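Local coordinates for alpha-fucosidase (Bifidobacterium bifidum, PDB 2EAB), which probably hydrolyses alpha-1,2-linked L-fucose from glycans, as a glycoside hydrolase family 95 enzyme represented here by its catalytic fragment, at residues 603-615 with 627-639. Residues are numbered along the deposited sequence; the frame is centred on the assembly and turned at random.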
loop_
_atom_site.group_PDB
_atom_site.type_symbol
_atom_site.label_atom_id
_atom_site.label_comp_id
_atom_site.label_asym_id
_atom_site.label_seq_id
_atom_site.Cartn_x
_atom_site.Cartn_y
_atom_site.Cartn_z
ATOM N N LEU A 603 -27.077 -7.588 -14.736
ATOM C CA LEU A 603 -25.866 -7.254 -15.495
ATOM C C LEU A 603 -24.900 -8.424 -15.691
ATOM O O LEU A 603 -24.001 -8.358 -16.531
ATOM C CB LEU A 603 -25.147 -6.057 -14.857
ATOM C CG LEU A 603 -25.946 -4.748 -14.851
ATOM C CD1 LEU A 603 -25.184 -3.647 -14.132
ATOM C CD2 LEU A 603 -26.318 -4.303 -16.262
ATOM N N VAL A 604 -25.092 -9.495 -14.928
ATOM C CA VAL A 604 -24.238 -10.679 -15.038
ATOM C C VAL A 604 -24.385 -11.326 -16.418
ATOM O O VAL A 604 -23.390 -11.659 -17.066
ATOM C CB VAL A 604 -24.537 -11.702 -13.910
ATOM C CG1 VAL A 604 -23.812 -13.024 -14.146
ATOM C CG2 VAL A 604 -24.148 -11.124 -12.558
ATOM N N GLY A 605 -25.630 -11.495 -16.858
ATOM C CA GLY A 605 -25.919 -12.105 -18.148
ATOM C C GLY A 605 -25.398 -13.523 -18.258
ATOM O O GLY A 605 -25.417 -14.288 -17.289
ATOM N N ASN A 606 -24.907 -13.858 -19.445
ATOM C CA ASN A 606 -24.507 -15.219 -19.777
ATOM C C ASN A 606 -23.655 -15.218 -21.043
ATOM O O ASN A 606 -23.327 -14.154 -21.572
ATOM C CB ASN A 606 -25.748 -16.111 -19.955
ATOM C CG ASN A 606 -26.682 -15.607 -21.049
ATOM O OD1 ASN A 606 -26.242 -15.177 -22.118
ATOM N ND2 ASN A 606 -27.983 -15.669 -20.787
ATOM N N THR A 607 -23.307 -16.405 -21.532
ATOM C CA THR A 607 -22.496 -16.524 -22.744
ATOM C C THR A 607 -23.297 -17.042 -23.944
ATOM O O THR A 607 -22.733 -17.625 -24.874
ATOM C CB THR A 607 -21.245 -17.399 -22.511
ATOM O OG1 THR A 607 -21.648 -18.715 -22.113
ATOM C CG2 THR A 607 -20.357 -16.791 -21.430
ATOM N N THR A 608 -24.608 -16.821 -23.917
ATOM C CA THR A 608 -25.488 -17.211 -25.016
ATOM C C THR A 608 -25.439 -16.150 -26.110
ATOM O O THR A 608 -25.619 -14.962 -25.832
ATOM C CB THR A 608 -26.940 -17.398 -24.531
ATOM O OG1 THR A 608 -26.962 -18.315 -23.431
ATOM C CG2 THR A 608 -27.835 -17.929 -25.653
ATOM N N ASP A 609 -25.202 -16.585 -27.349
ATOM C CA ASP A 609 -25.054 -15.677 -28.493
ATOM C C ASP A 609 -23.998 -14.614 -28.189
ATOM O O ASP A 609 -24.207 -13.412 -28.384
ATOM C CB ASP A 609 -26.401 -15.054 -28.882
ATOM C CG ASP A 609 -27.433 -16.097 -29.267
ATOM O OD1 ASP A 609 -27.086 -17.026 -30.029
ATOM O OD2 ASP A 609 -28.587 -15.989 -28.803
ATOM N N CYS A 610 -22.858 -15.095 -27.709
ATOM C CA CYS A 610 -21.777 -14.245 -27.248
ATOM C C CYS A 610 -20.620 -14.312 -28.231
ATOM O O CYS A 610 -20.044 -15.377 -28.463
ATOM C CB CYS A 610 -21.344 -14.683 -25.852
ATOM S SG CYS A 610 -19.930 -13.808 -25.181
ATOM N N SER A 611 -20.294 -13.158 -28.805
ATOM C CA SER A 611 -19.283 -13.047 -29.845
ATOM C C SER A 611 -18.636 -11.676 -29.763
ATOM O O SER A 611 -19.294 -10.700 -29.410
ATOM C CB SER A 611 -19.942 -13.208 -31.216
ATOM O OG SER A 611 -19.048 -12.867 -32.260
ATOM N N ALA A 612 -17.355 -11.603 -30.114
ATOM C CA ALA A 612 -16.663 -10.318 -30.198
ATOM C C ALA A 612 -17.303 -9.410 -31.247
ATOM O O ALA A 612 -17.156 -8.188 -31.183
ATOM C CB ALA A 612 -15.186 -10.520 -30.485
ATOM N N ASP A 613 -18.027 -10.009 -32.194
ATOM C CA ASP A 613 -18.793 -9.254 -33.185
ATOM C C ASP A 613 -19.899 -8.403 -32.552
ATOM O O ASP A 613 -20.375 -7.447 -33.170
ATOM C CB ASP A 613 -19.406 -10.195 -34.230
ATOM C CG ASP A 613 -18.375 -10.779 -35.180
ATOM O OD1 ASP A 613 -17.265 -10.219 -35.301
ATOM O OD2 ASP A 613 -18.687 -11.803 -35.827
ATOM N N ASN A 614 -20.302 -8.748 -31.328
ATOM C CA ASN A 614 -21.332 -8.000 -30.601
ATOM C C ASN A 614 -20.901 -6.583 -30.232
ATOM O O ASN A 614 -21.728 -5.776 -29.814
ATOM C CB ASN A 614 -21.761 -8.746 -29.331
ATOM C CG ASN A 614 -22.376 -10.107 -29.617
ATOM O OD1 ASN A 614 -22.629 -10.470 -30.772
ATOM N ND2 ASN A 614 -22.624 -10.866 -28.557
ATOM N N TRP A 615 -19.608 -6.294 -30.379
ATOM C CA TRP A 615 -19.054 -4.984 -30.033
ATOM C C TRP A 615 -18.956 -4.018 -31.220
ATOM O O TRP A 615 -18.391 -2.930 -31.094
ATOM C CB TRP A 615 -17.707 -5.134 -29.311
ATOM C CG TRP A 615 -17.886 -5.235 -27.828
ATOM C CD1 TRP A 615 -17.691 -4.238 -26.909
ATOM C CD2 TRP A 615 -18.330 -6.381 -27.090
ATOM N NE1 TRP A 615 -17.979 -4.697 -25.649
ATOM C CE2 TRP A 615 -18.372 -6.008 -25.728
ATOM C CE3 TRP A 615 -18.686 -7.691 -27.444
ATOM C CZ2 TRP A 615 -18.758 -6.897 -24.720
ATOM C CZ3 TRP A 615 -19.075 -8.576 -26.439
ATOM C CH2 TRP A 615 -19.104 -8.174 -25.093
ATOM N N ASN A 627 -29.214 -4.644 -29.138
ATOM C CA ASN A 627 -29.710 -5.795 -28.381
ATOM C C ASN A 627 -28.743 -6.973 -28.232
ATOM O O ASN A 627 -29.077 -7.973 -27.594
ATOM C CB ASN A 627 -31.033 -6.285 -28.986
ATOM C CG ASN A 627 -32.078 -5.188 -29.072
ATOM O OD1 ASN A 627 -32.250 -4.402 -28.139
ATOM N ND2 ASN A 627 -32.786 -5.133 -30.195
ATOM N N ALA A 628 -27.552 -6.858 -28.815
ATOM C CA ALA A 628 -26.565 -7.935 -28.751
ATOM C C ALA A 628 -26.060 -8.145 -27.325
ATOM O O ALA A 628 -26.047 -7.216 -26.520
ATOM C CB ALA A 628 -25.410 -7.659 -29.694
ATOM N N ASN A 629 -25.664 -9.378 -27.020
ATOM C CA ASN A 629 -25.156 -9.724 -25.701
ATOM C C ASN A 629 -23.794 -9.080 -25.446
ATOM O O ASN A 629 -22.793 -9.486 -26.031
ATOM C CB ASN A 629 -25.081 -11.249 -25.558
ATOM C CG ASN A 629 -24.646 -11.699 -24.172
ATOM O OD1 ASN A 629 -24.336 -10.886 -23.295
ATOM N ND2 ASN A 629 -24.615 -13.011 -23.971
ATOM N N ARG A 630 -23.776 -8.067 -24.585
ATOM C CA ARG A 630 -22.531 -7.450 -24.124
ATOM C C ARG A 630 -22.486 -7.484 -22.601
ATOM O O ARG A 630 -21.924 -6.596 -21.958
ATOM C CB ARG A 630 -22.389 -6.021 -24.661
ATOM C CG ARG A 630 -22.151 -5.964 -26.159
ATOM C CD ARG A 630 -21.983 -4.543 -26.664
ATOM N NE ARG A 630 -23.230 -3.779 -26.622
ATOM C CZ ARG A 630 -24.121 -3.718 -27.610
ATOM N NH1 ARG A 630 -23.916 -4.373 -28.745
ATOM N NH2 ARG A 630 -25.220 -2.989 -27.460
ATOM N N SER A 631 -23.081 -8.529 -22.030
ATOM C CA SER A 631 -23.127 -8.702 -20.583
ATOM C C SER A 631 -21.735 -8.941 -20.008
ATOM O O SER A 631 -20.792 -9.283 -20.734
ATOM C CB SER A 631 -24.052 -9.860 -20.210
ATOM O OG SER A 631 -23.523 -11.097 -20.656
ATOM N N TRP A 632 -21.615 -8.785 -18.697
ATOM C CA TRP A 632 -20.331 -8.984 -18.043
ATOM C C TRP A 632 -19.777 -10.392 -18.264
ATOM O O TRP A 632 -18.587 -10.547 -18.529
ATOM C CB TRP A 632 -20.416 -8.670 -16.554
ATOM C CG TRP A 632 -20.734 -7.232 -16.258
ATOM C CD1 TRP A 632 -20.724 -6.175 -17.135
ATOM C CD2 TRP A 632 -21.088 -6.689 -14.985
ATOM N NE1 TRP A 632 -21.063 -5.016 -16.481
ATOM C CE2 TRP A 632 -21.284 -5.302 -15.158
ATOM C CE3 TRP A 632 -21.256 -7.243 -13.707
ATOM C CZ2 TRP A 632 -21.653 -4.463 -14.103
ATOM C CZ3 TRP A 632 -21.620 -6.407 -12.658
ATOM C CH2 TRP A 632 -21.812 -5.033 -12.865
ATOM N N SER A 633 -20.634 -11.412 -18.170
ATOM C CA SER A 633 -20.210 -12.797 -18.417
ATOM C C SER A 633 -19.706 -12.989 -19.844
ATOM O O SER A 633 -18.696 -13.660 -20.072
ATOM C CB SER A 633 -21.347 -13.785 -18.141
ATOM O OG SER A 633 -21.722 -13.759 -16.774
ATOM N N CYS A 634 -20.414 -12.399 -20.804
ATOM C CA CYS A 634 -20.020 -12.495 -22.200
ATOM C C CYS A 634 -18.664 -11.829 -22.427
ATOM O O CYS A 634 -17.743 -12.452 -22.953
ATOM C CB CYS A 634 -21.087 -11.882 -23.101
ATOM S SG CYS A 634 -20.614 -11.879 -24.840
ATOM N N ALA A 635 -18.536 -10.575 -21.997
ATOM C CA ALA A 635 -17.291 -9.827 -22.169
ATOM C C ALA A 635 -16.110 -10.574 -21.543
ATOM O O ALA A 635 -15.060 -10.729 -22.167
ATOM C CB ALA A 635 -17.417 -8.425 -21.576
ATOM N N LYS A 636 -16.302 -11.063 -20.320
ATOM C CA LYS A 636 -15.251 -11.774 -19.595
ATOM C C LYS A 636 -14.782 -13.010 -20.368
ATOM O O LYS A 636 -13.582 -13.285 -20.450
ATOM C CB LYS A 636 -15.762 -12.172 -18.209
ATOM C CG LYS A 636 -14.795 -12.981 -17.370
ATOM C CD LYS A 636 -15.351 -13.186 -15.975
ATOM C CE LYS A 636 -14.578 -14.244 -15.218
ATOM N NZ LYS A 636 -14.890 -15.613 -15.701
ATOM N N SER A 637 -15.737 -13.740 -20.948
ATOM C CA SER A 637 -15.446 -14.979 -21.671
ATOM C C SER A 637 -14.688 -14.752 -22.979
ATOM O O SER A 637 -14.101 -15.687 -23.524
ATOM C CB SER A 637 -16.741 -15.752 -21.958
ATOM O OG SER A 637 -17.456 -15.190 -23.046
ATOM N N LEU A 638 -14.712 -13.521 -23.484
ATOM C CA LEU A 638 -14.118 -13.209 -24.783
ATOM C C LEU A 638 -12.702 -12.661 -24.711
ATOM O O LEU A 638 -12.045 -12.505 -25.742
ATOM C CB LEU A 638 -15.009 -12.240 -25.557
ATOM C CG LEU A 638 -16.371 -12.774 -25.999
ATOM C CD1 LEU A 638 -17.221 -11.629 -26.515
ATOM C CD2 LEU A 638 -16.236 -13.872 -27.050
ATOM N N LEU A 639 -12.227 -12.363 -23.503
ATOM C CA LEU A 639 -10.899 -11.774 -23.344
ATOM C C LEU A 639 -9.783 -12.777 -23.605
ATOM O O LEU A 639 -8.750 -12.424 -24.185
ATOM C CB LEU A 639 -10.750 -11.136 -21.961
ATOM C CG LEU A 639 -11.598 -9.883 -21.719
ATOM C CD1 LEU A 639 -11.655 -9.566 -20.240
ATOM C CD2 LEU A 639 -11.068 -8.682 -22.502
HETATM O O HOH W 1 -26.181 -11.583 -28.822
#
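Asn629 reaches across to the 603-615 loop with its amide, whose CG lies anti to the backbone N (chi1 -176°). ND2 donates to Thr608 O (2.9 Å) and Asn606 O (3.0 Å), both near the amide plane, while OD1 accepts from Ser631 N, an Asx turn, and also from Ser631 OG; four bonds thus fix its rotation. Asn629 O in turn receives Asn614 ND2 at 2.9 Å. Arg630 lays CG over the centre of the Trp615 six-membered ring, 3.7 Å from its centroid, a CH-pi contact; its chain then bends at chi3 (-70°) and NH1 meets Asn614 O at 2.8 Å, in the guanidinium plane. At the start of helix 632-639, Ser631 is the N-cap, Trp632 N donates to Leu603 O, and Leu603 CB sits over the indole face. Ser633 grips Val604 O twice, through N and through OG (2.7 Å), the hydroxyl standing above the carbonyl plane. Cys634 closes the disulfide with Cys610 (SG to SG 2.1 Å, chi3 96°), its sulfur at the edge of the Trp615 ring; Leu638 CD1 separately packs against Trp615 CZ3 (3.6 Å). Loop carbonyls met by amide, guanidinium, hydroxyl and helix-start N-H donors, plus one covalent bond, imply a cross-linked, strand-free excursion within the family 95 catalytic region.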